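Local coordinates for Lmo1499 protein (Listeria monocytogenes, PDB 4IIW) that probably cleaves nascent peptidoglycan strands endolytically, as a lytic transglycosylase of the MltG family, and so ends their elongation, at residues I113-T118 with I297-G301; T141-F147 with A190-T195; K169-E173 with Y264-E268; Y175-Y181 with E196-T201; F222-S226 with M305-L309. One frame throughout, in Å; residues are numbered along the deposited sequence.

How the contacts relate
Contacts 1, 4 and 5 are buried, whereas contacts 2 and 3 are only partly so. Contact 1, nearest the centre of the chain, joins two loops by backbone and amide hydrogen bonds, while the equally buried contact 5 joins two helices through apolar side chains. Contacts 2 and 4 both use helix 190-204: its first turns meet the adjoining ends of two helices around a phenylalanine, and its middle meets a loop and strand through mixed polar and aromatic packing. The partly buried contact 3 relies on charged and hydroxyl groups. Contact 1 touches contacts 3, 4 and 5, and contacts 4 and 5 also touch each other.

Contact 1: residues I113-T118 with I297-G301; sequences IPEGYT and ISNSG
Asn299 grips the bend formed by residues 113-118 with its backbone and its carboxamide together. Its own N donates to Tyr117 O (3.1 Å), and its OD1 accepts from Tyr117 N at 3.0 Å, so a single asparagine engages both polar atoms of one backbone residue. The carboxamide can fold back this way because CG lies between the backbone N and the carbonyl carbon, with chi1 at 58°. Tyr117 N meets OD1 from above the carbonyl plane, 36° out of it. At the other end of the amide, ND2 gives a weak bond to Pro114 O (3.5 Å) and lies 3.8 Å from Ile113 CG2, the two side chains crossing at about a right angle, while a further bond to Leu176 O fixes its rotation. The main-chain Asn299 O takes a weak bond from Gly116 N (3.3 Å) and a second from Ser298 OG (3.1 Å). Ser298 CB packs on the Gly116 peptide. The extended side chain of Glu115 runs alongside Gly301, with OE2 3.4 Å from Gly301 CA.

Around this pair, residues 113-118 lead from strand 111-112 into helix 119-129, and Gly301 is the N-cap of helix 302-309. Helix 219-232 flanks both loops: its Lys231 bonds to Gly116 O, its Glu230 accepts from Gly301 N, and Glu232, predicted to be important for catalytic activity, lies about 7 Å from Ile297, side chain to side chain.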
# COMPACT_ATOMS: atom_id res chain seq x y z
N ILE B 113 31.12 34.77 3.70
CA ILE B 113 32.01 34.35 4.79
C ILE B 113 31.81 35.29 5.99
O ILE B 113 32.23 36.45 5.97
CB ILE B 113 33.50 34.38 4.37
CG1 ILE B 113 33.74 33.46 3.15
CG2 ILE B 113 34.37 33.94 5.52
CD1 ILE B 113 33.42 32.00 3.39
N PRO B 114 31.15 34.81 7.04
CA PRO B 114 30.92 35.66 8.19
C PRO B 114 32.12 35.80 9.13
O PRO B 114 33.10 35.07 9.03
CB PRO B 114 29.77 34.96 8.93
CG PRO B 114 29.37 33.75 8.10
CD PRO B 114 30.55 33.48 7.21
N GLU B 115 31.99 36.75 10.05
CA GLU B 115 32.97 36.99 11.10
C GLU B 115 32.97 35.84 12.11
O GLU B 115 31.97 35.16 12.30
CB GLU B 115 32.58 38.24 11.86
CG GLU B 115 32.45 39.47 11.04
CD GLU B 115 31.76 40.59 11.80
OE1 GLU B 115 31.44 40.40 13.00
OE2 GLU B 115 31.55 41.66 11.19
N GLY B 116 34.10 35.65 12.78
CA GLY B 116 34.21 34.61 13.80
C GLY B 116 34.36 33.21 13.26
O GLY B 116 34.23 32.24 14.00
N TYR B 117 34.64 33.11 11.96
CA TYR B 117 34.82 31.84 11.30
C TYR B 117 36.28 31.42 11.21
O TYR B 117 37.16 32.24 10.98
CB TYR B 117 34.22 31.88 9.89
CG TYR B 117 32.83 31.32 9.79
CD1 TYR B 117 31.87 31.63 10.74
CD2 TYR B 117 32.44 30.53 8.70
CE1 TYR B 117 30.58 31.13 10.66
CE2 TYR B 117 31.13 30.02 8.60
CZ TYR B 117 30.21 30.33 9.59
OH TYR B 117 28.92 29.86 9.55
N THR B 118 36.49 30.12 11.38
CA THR B 118 37.80 29.49 11.28
C THR B 118 37.98 28.99 9.86
O THR B 118 37.02 28.94 9.09
CB THR B 118 37.86 28.26 12.16
OG1 THR B 118 36.95 27.26 11.66
CG2 THR B 118 37.48 28.62 13.60
N ILE B 297 42.54 32.88 16.01
CA ILE B 297 41.70 31.68 16.09
C ILE B 297 40.45 31.78 15.19
O ILE B 297 39.58 30.91 15.21
CB ILE B 297 41.25 31.40 17.53
CG1 ILE B 297 40.40 32.55 18.07
CG2 ILE B 297 42.47 31.15 18.39
CD1 ILE B 297 39.68 32.22 19.41
N SER B 298 40.39 32.85 14.40
CA SER B 298 39.28 33.07 13.47
C SER B 298 39.52 34.39 12.76
O SER B 298 40.53 35.04 13.02
CB SER B 298 37.95 33.17 14.23
OG SER B 298 37.91 34.37 14.97
N ASN B 299 38.62 34.77 11.87
CA ASN B 299 38.70 36.09 11.23
C ASN B 299 37.90 37.08 12.09
O ASN B 299 37.25 36.66 13.04
CB ASN B 299 38.25 36.07 9.77
CG ASN B 299 36.85 35.57 9.59
OD1 ASN B 299 36.09 35.39 10.55
ND2 ASN B 299 36.48 35.35 8.34
N SER B 300 37.95 38.36 11.77
CA SER B 300 37.32 39.40 12.59
C SER B 300 36.62 40.47 11.79
O SER B 300 37.01 40.77 10.66
CB SER B 300 38.39 40.10 13.43
OG SER B 300 39.10 39.19 14.26
N GLY B 301 35.60 41.07 12.40
CA GLY B 301 34.83 42.18 11.81
C GLY B 301 35.52 43.48 12.18
O GLY B 301 36.40 43.50 13.03

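Contact 2: residues T141-F147 with A190-T195; sequences TMDDPEF and AEQIIT
Thr141 and Glu191 mark the closest approach of the two backbones, with 6.8 Å between their CA atoms. Residues 141-147 run from the end of helix 135-143 into the start of helix 145-154, and both pieces face the opening turns of helix 190-204. Asp144 is the N-cap between them, its OD2 accepting from Phe147 N at 3.0 Å. The ring of Phe147 is swung to the partner helix because CG is anti to the backbone N (chi1 -180°). Ile194 CG2 touches the ring's edge at CE2, 3.5 Å away, and Thr195 OG1 lies near the same plane by CZ. Glu191 bends at chi2, bringing CG 3.7 Å from Phe147 CD1, and its carboxylate crosses the end of Thr141, with OE2 3.2 Å from CG2. A water donates to Glu191 OE2 and, weakly, to Asp144 OD2, joining the two carboxylates. Deeper in, CG of Met142, a selenomethionine, packs on Ile194 CD1 at 3.7 Å. Helix 119-129 backs this apolar side, where its Leu119, Ile122 and Ile126 touch Met142, and Ile126 also reaches Ile193 of helix 190-204.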
# COMPACT_ATOMS: atom_id res chain seq x y z
N THR B 141 45.00 22.90 0.50
CA THR B 141 45.47 24.07 -0.20
C THR B 141 45.76 25.18 0.81
O THR B 141 46.79 25.83 0.76
CB THR B 141 44.45 24.59 -1.24
OG1 THR B 141 44.27 23.63 -2.29
CG2 THR B 141 44.94 25.88 -1.86
N MSE B 142 44.83 25.37 1.73
CA MSE B 142 44.99 26.39 2.76
C MSE B 142 46.33 26.29 3.45
O MSE B 142 47.01 27.29 3.62
CB MSE B 142 43.84 26.30 3.80
CG MSE B 142 42.52 26.90 3.30
SE MSE B 142 40.93 26.47 4.33
CE MSE B 142 39.70 27.73 3.50
N ASP B 143 46.71 25.07 3.83
CA ASP B 143 47.96 24.82 4.57
C ASP B 143 49.13 24.40 3.69
O ASP B 143 50.20 24.08 4.21
CB ASP B 143 47.73 23.77 5.70
CG ASP B 143 46.88 24.31 6.89
OD1 ASP B 143 46.15 25.31 6.73
OD2 ASP B 143 46.95 23.72 7.99
N ASP B 144 48.96 24.41 2.37
CA ASP B 144 50.05 24.00 1.47
C ASP B 144 51.25 24.99 1.54
O ASP B 144 51.11 26.18 1.26
CB ASP B 144 49.54 23.90 0.03
CG ASP B 144 50.62 23.46 -0.95
OD1 ASP B 144 51.09 22.31 -0.86
OD2 ASP B 144 50.99 24.27 -1.83
N PRO B 145 52.43 24.49 1.93
CA PRO B 145 53.61 25.36 2.03
C PRO B 145 53.81 26.26 0.81
O PRO B 145 54.07 27.46 0.98
CB PRO B 145 54.77 24.36 2.17
CG PRO B 145 54.18 23.20 2.84
CD PRO B 145 52.73 23.12 2.37
N GLU B 146 53.70 25.71 -0.41
CA GLU B 146 53.86 26.51 -1.63
C GLU B 146 52.72 27.53 -1.79
O GLU B 146 52.94 28.65 -2.25
CB GLU B 146 53.95 25.66 -2.90
CG GLU B 146 55.26 24.88 -3.09
CD GLU B 146 55.32 23.60 -2.28
OE1 GLU B 146 54.26 22.95 -2.08
OE2 GLU B 146 56.45 23.23 -1.87
N PHE B 147 51.49 27.16 -1.45
CA PHE B 147 50.43 28.13 -1.57
C PHE B 147 50.66 29.27 -0.58
O PHE B 147 50.49 30.44 -0.94
CB PHE B 147 49.04 27.54 -1.37
CG PHE B 147 47.95 28.57 -1.50
CD1 PHE B 147 47.64 29.11 -2.74
CD2 PHE B 147 47.28 29.05 -0.40
CE1 PHE B 147 46.65 30.10 -2.88
CE2 PHE B 147 46.30 30.04 -0.52
CZ PHE B 147 45.99 30.57 -1.77
N ALA B 190 40.26 26.31 -5.56
CA ALA B 190 40.34 26.71 -4.18
C ALA B 190 41.38 27.84 -4.02
O ALA B 190 41.18 28.78 -3.23
CB ALA B 190 40.69 25.50 -3.30
N GLU B 191 42.48 27.75 -4.78
CA GLU B 191 43.53 28.77 -4.72
C GLU B 191 43.00 30.14 -5.14
O GLU B 191 43.31 31.14 -4.48
CB GLU B 191 44.74 28.39 -5.57
CG GLU B 191 45.55 27.18 -5.07
CD GLU B 191 44.89 25.83 -5.37
OE1 GLU B 191 43.93 25.78 -6.17
OE2 GLU B 191 45.36 24.80 -4.82
N GLN B 192 42.22 30.20 -6.22
CA GLN B 192 41.68 31.48 -6.67
C GLN B 192 40.81 32.10 -5.61
O GLN B 192 40.90 33.28 -5.32
CB GLN B 192 40.85 31.35 -7.96
CG GLN B 192 40.19 32.67 -8.37
CD GLN B 192 39.45 32.68 -9.73
OE1 GLN B 192 38.80 33.68 -10.05
NE2 GLN B 192 39.52 31.58 -10.52
N ILE B 193 39.95 31.27 -5.02
CA ILE B 193 39.01 31.72 -4.01
C ILE B 193 39.72 32.23 -2.76
O ILE B 193 39.46 33.35 -2.28
CB ILE B 193 38.08 30.59 -3.61
CG1 ILE B 193 37.22 30.18 -4.82
CG2 ILE B 193 37.19 31.02 -2.44
CD1 ILE B 193 36.33 28.96 -4.59
N ILE B 194 40.62 31.41 -2.23
CA ILE B 194 41.36 31.79 -1.04
C ILE B 194 42.12 33.09 -1.32
O ILE B 194 42.14 33.99 -0.50
CB ILE B 194 42.30 30.65 -0.60
CG1 ILE B 194 41.45 29.42 -0.22
CG2 ILE B 194 43.15 31.07 0.59
CD1 ILE B 194 42.23 28.12 -0.21
N THR B 195 42.72 33.20 -2.50
CA THR B 195 43.47 34.41 -2.83
C THR B 195 42.58 35.63 -2.72
O THR B 195 43.01 36.64 -2.19
CB THR B 195 44.13 34.34 -4.22
OG1 THR B 195 45.07 33.27 -4.24
CG2 THR B 195 44.86 35.67 -4.58
O HOH W 1 47.87 24.39 -3.36

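Contact 3: residues K169-E173 with Y264-E268; sequences KHPLE and YALGE
Glu173 and Tyr264 meet through a carboxylate and a phenol that approach from opposite directions. Tyr264 OH donates to Glu173 OE1 in a hydrogen bond modelled at 2.5 Å, a length too short to be taken literally at this resolution. OE1 lies at the ring's edge and in its plane, while the carboxylate plane stands 85° to the ring. Also in the ring plane is a water that accepts from His170 N; its bond to Tyr264 OH is doubtful, being modelled too short. His170 CD2 comes within 3.5 Å of the same hydroxyl. Past these groups runs Lys169, extended beyond CG, which carries NZ to the end of helix 259-265: it bonds to Ala265 O at 2.8 Å, from 59° above the carbonyl plane, and weakly to Tyr264 O at 3.3 Å.

The next shell sets these groups in place. A type I turn from His170 to Glu173, closed by Glu173 N to His170 O at 2.8 Å, places the acid near the histidine. Glu173 OE2 accepts from Leu119 N at the head of helix 119-129, and His170 ND1 is bonded to Asp143. Helix 259-265 closes in a Schellman motif, with Gly267 at positive phi and its N bonded to Tyr264 O, and it is on the carbonyls of this last turn that the Lys169 ammonium, from loop 169-173, is held.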
# COMPACT_ATOMS: atom_id res chain seq x y z
N LYS B 169 48.91 26.38 14.16
CA LYS B 169 48.22 25.22 13.59
C LYS B 169 48.00 25.38 12.08
O LYS B 169 48.36 24.50 11.31
CB LYS B 169 46.85 24.99 14.22
CG LYS B 169 46.82 24.17 15.46
CD LYS B 169 45.36 23.75 15.67
CE LYS B 169 45.19 22.66 16.69
NZ LYS B 169 43.75 22.29 16.68
N HIS B 170 47.36 26.48 11.69
CA HIS B 170 47.06 26.74 10.28
C HIS B 170 47.52 28.14 9.88
O HIS B 170 46.88 29.12 10.19
CB HIS B 170 45.56 26.57 10.02
CG HIS B 170 45.01 25.26 10.51
ND1 HIS B 170 45.42 24.05 10.00
CD2 HIS B 170 44.07 24.98 11.44
CE1 HIS B 170 44.77 23.08 10.61
NE2 HIS B 170 43.94 23.62 11.48
N PRO B 171 48.62 28.23 9.15
CA PRO B 171 49.23 29.51 8.81
C PRO B 171 48.29 30.68 8.46
O PRO B 171 48.52 31.77 8.95
CB PRO B 171 50.11 29.15 7.62
CG PRO B 171 50.50 27.75 7.90
CD PRO B 171 49.30 27.11 8.47
N LEU B 172 47.26 30.45 7.65
CA LEU B 172 46.38 31.54 7.20
C LEU B 172 45.16 31.75 8.09
O LEU B 172 44.25 32.53 7.76
CB LEU B 172 45.96 31.32 5.74
CG LEU B 172 47.13 31.29 4.73
CD1 LEU B 172 46.65 30.87 3.35
CD2 LEU B 172 47.83 32.63 4.64
N GLU B 173 45.12 31.09 9.24
CA GLU B 173 43.99 31.27 10.14
C GLU B 173 43.92 32.76 10.44
O GLU B 173 44.90 33.36 10.83
CB GLU B 173 44.19 30.47 11.43
CG GLU B 173 42.95 30.38 12.29
CD GLU B 173 41.89 29.43 11.72
OE1 GLU B 173 42.11 28.20 11.73
OE2 GLU B 173 40.83 29.92 11.30
N TYR B 264 39.54 26.29 20.07
CA TYR B 264 40.30 26.29 18.83
C TYR B 264 41.47 25.32 18.93
O TYR B 264 41.80 24.64 17.95
CB TYR B 264 40.77 27.69 18.46
CG TYR B 264 41.54 27.69 17.17
CD1 TYR B 264 40.88 27.68 15.95
CD2 TYR B 264 42.93 27.68 17.17
CE1 TYR B 264 41.58 27.67 14.75
CE2 TYR B 264 43.64 27.66 15.98
CZ TYR B 264 42.96 27.67 14.77
OH TYR B 264 43.66 27.65 13.60
N ALA B 265 42.09 25.24 20.10
CA ALA B 265 43.20 24.32 20.35
C ALA B 265 42.77 22.88 20.04
O ALA B 265 43.53 22.12 19.44
CB ALA B 265 43.67 24.42 21.79
N LEU B 266 41.55 22.53 20.45
CA LEU B 266 41.00 21.19 20.21
C LEU B 266 40.41 21.04 18.81
O LEU B 266 39.88 19.97 18.47
CB LEU B 266 39.89 20.88 21.21
CG LEU B 266 40.25 20.81 22.70
CD1 LEU B 266 38.98 20.67 23.49
CD2 LEU B 266 41.20 19.66 23.00
N GLY B 267 40.47 22.10 18.00
CA GLY B 267 39.90 22.07 16.66
C GLY B 267 38.49 21.55 16.75
O GLY B 267 38.11 20.63 16.02
N GLU B 268 37.71 22.15 17.63
CA GLU B 268 36.36 21.70 17.89
C GLU B 268 35.39 22.88 17.95
O GLU B 268 35.67 23.88 18.61
CB GLU B 268 36.37 20.94 19.23
CG GLU B 268 35.23 19.98 19.47
CD GLU B 268 35.42 19.19 20.77
OE1 GLU B 268 36.37 19.51 21.52
OE2 GLU B 268 34.64 18.25 21.03
O HOH W 2 46.02 28.13 13.52

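Contact 4: residues Y175-Y181 with E196-T201; sequences YLYPATY and EMVKAT. With SO4 (sulfate ion), chain O.
Thr201 and Tyr175 begin the close-packed side of this contact, where Thr201 OG1 donates to Tyr175 O at 2.8 Å, well above the carbonyl plane. Next to it, Tyr177 N points almost straight at Met197 O (3.3 Å, 171° at the hydrogen). That carbonyl also serves the helix's own Thr201 N, the two donors arriving from opposite faces of its plane. Selenomethionine Met197 runs extended beyond CG, and CG sits over one face of the Tyr181 ring, 4.0 Å from its centroid, with SE farther out and oblique, a Met-aromatic contact. Tyr181 has CG anti to the carbonyl carbon (chi1 -56°), and its hydroxyl is modelled, rather too close, on Tyr177 O. Ala200 CB fills the angle between the two tyrosines, 3.6 Å from Tyr177 CB and at the edge of the Tyr181 ring. Leu176 CB closes on Met197 CB at 3.7 Å.

The outer side is looser. Partly exposed Glu196 meets Tyr181 mainly through its backbone O, and its carboxylate turns to Lys199 of the same helix in a salt bridge. Thr180 does not touch residues 196-201; a sulfate, probably from the crystallisation liquor, is modelled at its N, too close for the bond to be taken literally. The arrangement is helix 190-204 packed against the loop leading into strand 180-181 and against side chains of the two-stranded antiparallel sheet 111-112/180-181.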
# COMPACT_ATOMS: atom_id res chain seq x y z
N TYR B 175 43.43 35.19 8.20
CA TYR B 175 43.79 36.01 7.03
C TYR B 175 42.79 36.00 5.86
O TYR B 175 42.99 36.67 4.87
CB TYR B 175 45.18 35.64 6.57
CG TYR B 175 46.26 36.08 7.51
CD1 TYR B 175 46.62 35.31 8.62
CD2 TYR B 175 46.93 37.27 7.31
CE1 TYR B 175 47.63 35.73 9.48
CE2 TYR B 175 47.94 37.69 8.17
CZ TYR B 175 48.29 36.92 9.25
OH TYR B 175 49.30 37.37 10.09
N LEU B 176 41.71 35.24 5.99
CA LEU B 176 40.65 35.21 4.98
C LEU B 176 39.51 36.12 5.48
O LEU B 176 38.76 35.76 6.38
CB LEU B 176 40.18 33.78 4.74
CG LEU B 176 41.18 32.89 3.98
CD1 LEU B 176 42.56 32.94 4.56
CD2 LEU B 176 40.66 31.46 3.94
N TYR B 177 39.38 37.30 4.87
CA TYR B 177 38.44 38.33 5.32
C TYR B 177 36.97 37.93 5.20
O TYR B 177 36.59 37.26 4.23
CB TYR B 177 38.70 39.62 4.52
CG TYR B 177 38.11 40.88 5.11
CD1 TYR B 177 38.72 41.52 6.19
CD2 TYR B 177 36.95 41.47 4.57
CE1 TYR B 177 38.18 42.68 6.76
CE2 TYR B 177 36.42 42.65 5.13
CZ TYR B 177 37.04 43.24 6.21
OH TYR B 177 36.52 44.39 6.77
N PRO B 178 36.15 38.33 6.18
CA PRO B 178 34.73 38.08 6.09
C PRO B 178 34.04 39.11 5.19
O PRO B 178 34.10 40.30 5.45
CB PRO B 178 34.25 38.18 7.54
CG PRO B 178 35.22 39.02 8.22
CD PRO B 178 36.50 38.98 7.45
N ALA B 179 33.41 38.64 4.12
CA ALA B 179 32.71 39.46 3.15
C ALA B 179 31.95 38.52 2.22
O ALA B 179 31.91 37.31 2.44
CB ALA B 179 33.70 40.31 2.36
N THR B 180 31.32 39.08 1.20
CA THR B 180 30.60 38.31 0.21
C THR B 180 31.44 38.34 -1.02
O THR B 180 31.87 39.38 -1.43
CB THR B 180 29.23 38.91 -0.08
OG1 THR B 180 28.43 38.81 1.09
CG2 THR B 180 28.53 38.15 -1.20
N TYR B 181 31.71 37.18 -1.60
CA TYR B 181 32.54 37.08 -2.80
C TYR B 181 31.76 36.40 -3.90
O TYR B 181 30.86 35.62 -3.59
CB TYR B 181 33.77 36.23 -2.49
CG TYR B 181 34.58 36.70 -1.32
CD1 TYR B 181 34.26 36.31 -0.02
CD2 TYR B 181 35.68 37.54 -1.51
CE1 TYR B 181 35.00 36.76 1.06
CE2 TYR B 181 36.44 37.98 -0.43
CZ TYR B 181 36.09 37.60 0.84
OH TYR B 181 36.86 38.04 1.90
N GLU B 196 41.34 35.56 -3.19
CA GLU B 196 40.47 36.74 -3.10
C GLU B 196 40.18 37.15 -1.66
O GLU B 196 40.04 38.33 -1.36
CB GLU B 196 39.16 36.54 -3.86
CG GLU B 196 39.35 36.49 -5.35
CD GLU B 196 39.87 37.80 -5.91
OE1 GLU B 196 39.17 38.84 -5.77
OE2 GLU B 196 40.96 37.79 -6.50
N MSE B 197 40.12 36.18 -0.77
CA MSE B 197 39.86 36.47 0.63
C MSE B 197 41.10 37.08 1.27
O MSE B 197 40.98 37.99 2.11
CB MSE B 197 39.44 35.21 1.36
CG MSE B 197 38.18 34.57 0.78
SE MSE B 197 37.68 32.93 1.72
CE MSE B 197 36.14 32.46 0.64
N VAL B 198 42.28 36.61 0.88
CA VAL B 198 43.51 37.17 1.42
C VAL B 198 43.67 38.62 0.91
O VAL B 198 44.09 39.51 1.64
CB VAL B 198 44.75 36.31 1.11
CG1 VAL B 198 46.01 37.03 1.51
CG2 VAL B 198 44.66 34.97 1.83
N LYS B 199 43.30 38.85 -0.35
CA LYS B 199 43.35 40.18 -0.93
C LYS B 199 42.39 41.12 -0.22
O LYS B 199 42.71 42.28 0.01
CB LYS B 199 43.04 40.11 -2.43
CG LYS B 199 42.63 41.43 -3.05
CD LYS B 199 42.84 41.46 -4.54
CE LYS B 199 42.19 40.32 -5.26
NZ LYS B 199 42.48 40.40 -6.72
N ALA B 200 41.20 40.63 0.13
CA ALA B 200 40.24 41.48 0.83
C ALA B 200 40.85 41.93 2.17
O ALA B 200 40.69 43.09 2.57
CB ALA B 200 38.93 40.75 1.06
N THR B 201 41.54 41.03 2.86
CA THR B 201 42.14 41.39 4.14
C THR B 201 43.14 42.52 3.92
O THR B 201 43.07 43.54 4.58
CB THR B 201 42.84 40.19 4.83
OG1 THR B 201 41.87 39.20 5.22
CG2 THR B 201 43.65 40.67 6.07
S SO4 O . 30.76 42.81 1.56
O1 SO4 O . 31.68 43.74 0.90
O2 SO4 O . 31.02 41.47 1.07
O3 SO4 O . 30.97 42.86 3.01
O4 SO4 O . 29.38 43.20 1.27

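Contact 5: residues F222-S226 with M305-L309; sequences FLTMS and MEAAL
Ser226 presents its hydroxyl to helix 302-309 yet makes no hydrogen bond to it. OG lies 3.5 Å from both Met305 CA and Ala308 CB, among carbons, and instead donates to Phe222 O of its own helix at 2.9 Å. That carbonyl also accepts from Ser226 N, the two donors reaching it from opposite faces of its plane. A buried hydroxyl is thus satisfied within its own helix.

The remainder is apolar. Phe222 takes CG anti to the backbone N (chi1 170°), which brings the side chain across those of Met305 and Leu309 at about a right angle. Its CZ touches Met305 CB at 3.6 Å, its CE1 meets Leu309 CG at 3.5 Å, and the carbonyl Met305 O sits at the ring's edge. Met305, a selenomethionine, is extended beyond CG; its SE lies oblique to the Phe222 ring, 5.2 Å from the centroid, as a Met-aromatic contact. Its CE ends against Leu223 CD2, 3.6 Å away. Met225 CB also rests on Ala308 CB at 3.9 Å, while the rest of that side chain leads off to Phe246, Tyr247 and Leu250 of helix 239-251. Tyr208 and Leu212 also meet Phe222.

The axes of the two segments approach to 8.5 Å and cross at 113°, steeply rather than side by side. This is helix-helix packing in a buried helical core, on the same helix, 219-232, that ends at Glu232, predicted to be important for catalytic activity.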
# COMPACT_ATOMS: atom_id res chain seq x y z
N PHE B 222 48.01 41.91 15.64
CA PHE B 222 46.78 42.66 15.44
C PHE B 222 45.60 41.73 15.18
O PHE B 222 44.58 41.83 15.84
CB PHE B 222 46.94 43.61 14.25
CG PHE B 222 45.67 44.26 13.79
CD1 PHE B 222 44.89 44.98 14.68
CD2 PHE B 222 45.31 44.25 12.45
CE1 PHE B 222 43.73 45.62 14.25
CE2 PHE B 222 44.18 44.89 12.01
CZ PHE B 222 43.38 45.58 12.92
N LEU B 223 45.75 40.83 14.23
CA LEU B 223 44.67 39.91 13.91
C LEU B 223 44.46 38.88 15.01
O LEU B 223 43.35 38.36 15.15
CB LEU B 223 44.91 39.22 12.56
CG LEU B 223 44.93 40.21 11.38
CD1 LEU B 223 45.32 39.50 10.10
CD2 LEU B 223 43.58 40.87 11.26
N THR B 224 45.49 38.61 15.80
CA THR B 224 45.34 37.67 16.91
C THR B 224 44.40 38.27 17.97
O THR B 224 43.40 37.63 18.38
CB THR B 224 46.69 37.31 17.50
OG1 THR B 224 47.48 36.66 16.49
CG2 THR B 224 46.52 36.38 18.69
N MSE B 225 44.71 39.50 18.41
CA MSE B 225 43.83 40.19 19.37
C MSE B 225 42.45 40.31 18.86
O MSE B 225 41.50 40.07 19.58
CB MSE B 225 44.28 41.61 19.70
CG MSE B 225 44.80 41.76 21.06
SE MSE B 225 43.49 41.41 22.45
CE MSE B 225 44.82 41.66 23.84
N SER B 226 42.34 40.76 17.62
CA SER B 226 41.04 40.94 17.03
C SER B 226 40.22 39.67 17.17
O SER B 226 39.08 39.74 17.58
CB SER B 226 41.15 41.35 15.56
OG SER B 226 41.78 42.61 15.47
N MSE B 305 38.38 44.69 15.14
CA MSE B 305 39.64 45.29 14.75
C MSE B 305 39.84 46.65 15.42
O MSE B 305 40.92 46.91 15.94
CB MSE B 305 39.77 45.35 13.23
CG MSE B 305 40.04 43.99 12.63
SE MSE B 305 40.12 44.03 10.71
CE MSE B 305 40.34 42.12 10.38
N GLU B 306 38.81 47.51 15.41
CA GLU B 306 38.89 48.79 16.12
C GLU B 306 39.21 48.60 17.59
O GLU B 306 40.00 49.34 18.17
CB GLU B 306 37.59 49.61 16.06
CG GLU B 306 37.62 50.85 15.17
CD GLU B 306 36.57 51.88 15.62
OE1 GLU B 306 36.70 53.08 15.30
OE2 GLU B 306 35.62 51.48 16.35
N ALA B 307 38.56 47.62 18.20
CA ALA B 307 38.77 47.33 19.61
C ALA B 307 40.23 46.99 19.89
O ALA B 307 40.79 47.41 20.90
CB ALA B 307 37.86 46.20 20.06
N ALA B 308 40.85 46.24 18.98
CA ALA B 308 42.23 45.82 19.17
C ALA B 308 43.18 47.00 19.14
O ALA B 308 44.10 47.06 19.93
CB ALA B 308 42.64 44.78 18.08
N LEU B 309 42.96 47.94 18.22
CA LEU B 309 43.82 49.11 18.09
C LEU B 309 43.45 50.27 19.01
O LEU B 309 44.31 51.06 19.38
CB LEU B 309 43.80 49.63 16.65
CG LEU B 309 44.51 48.78 15.62
CD1 LEU B 309 44.45 49.48 14.28
CD2 LEU B 309 45.97 48.55 16.04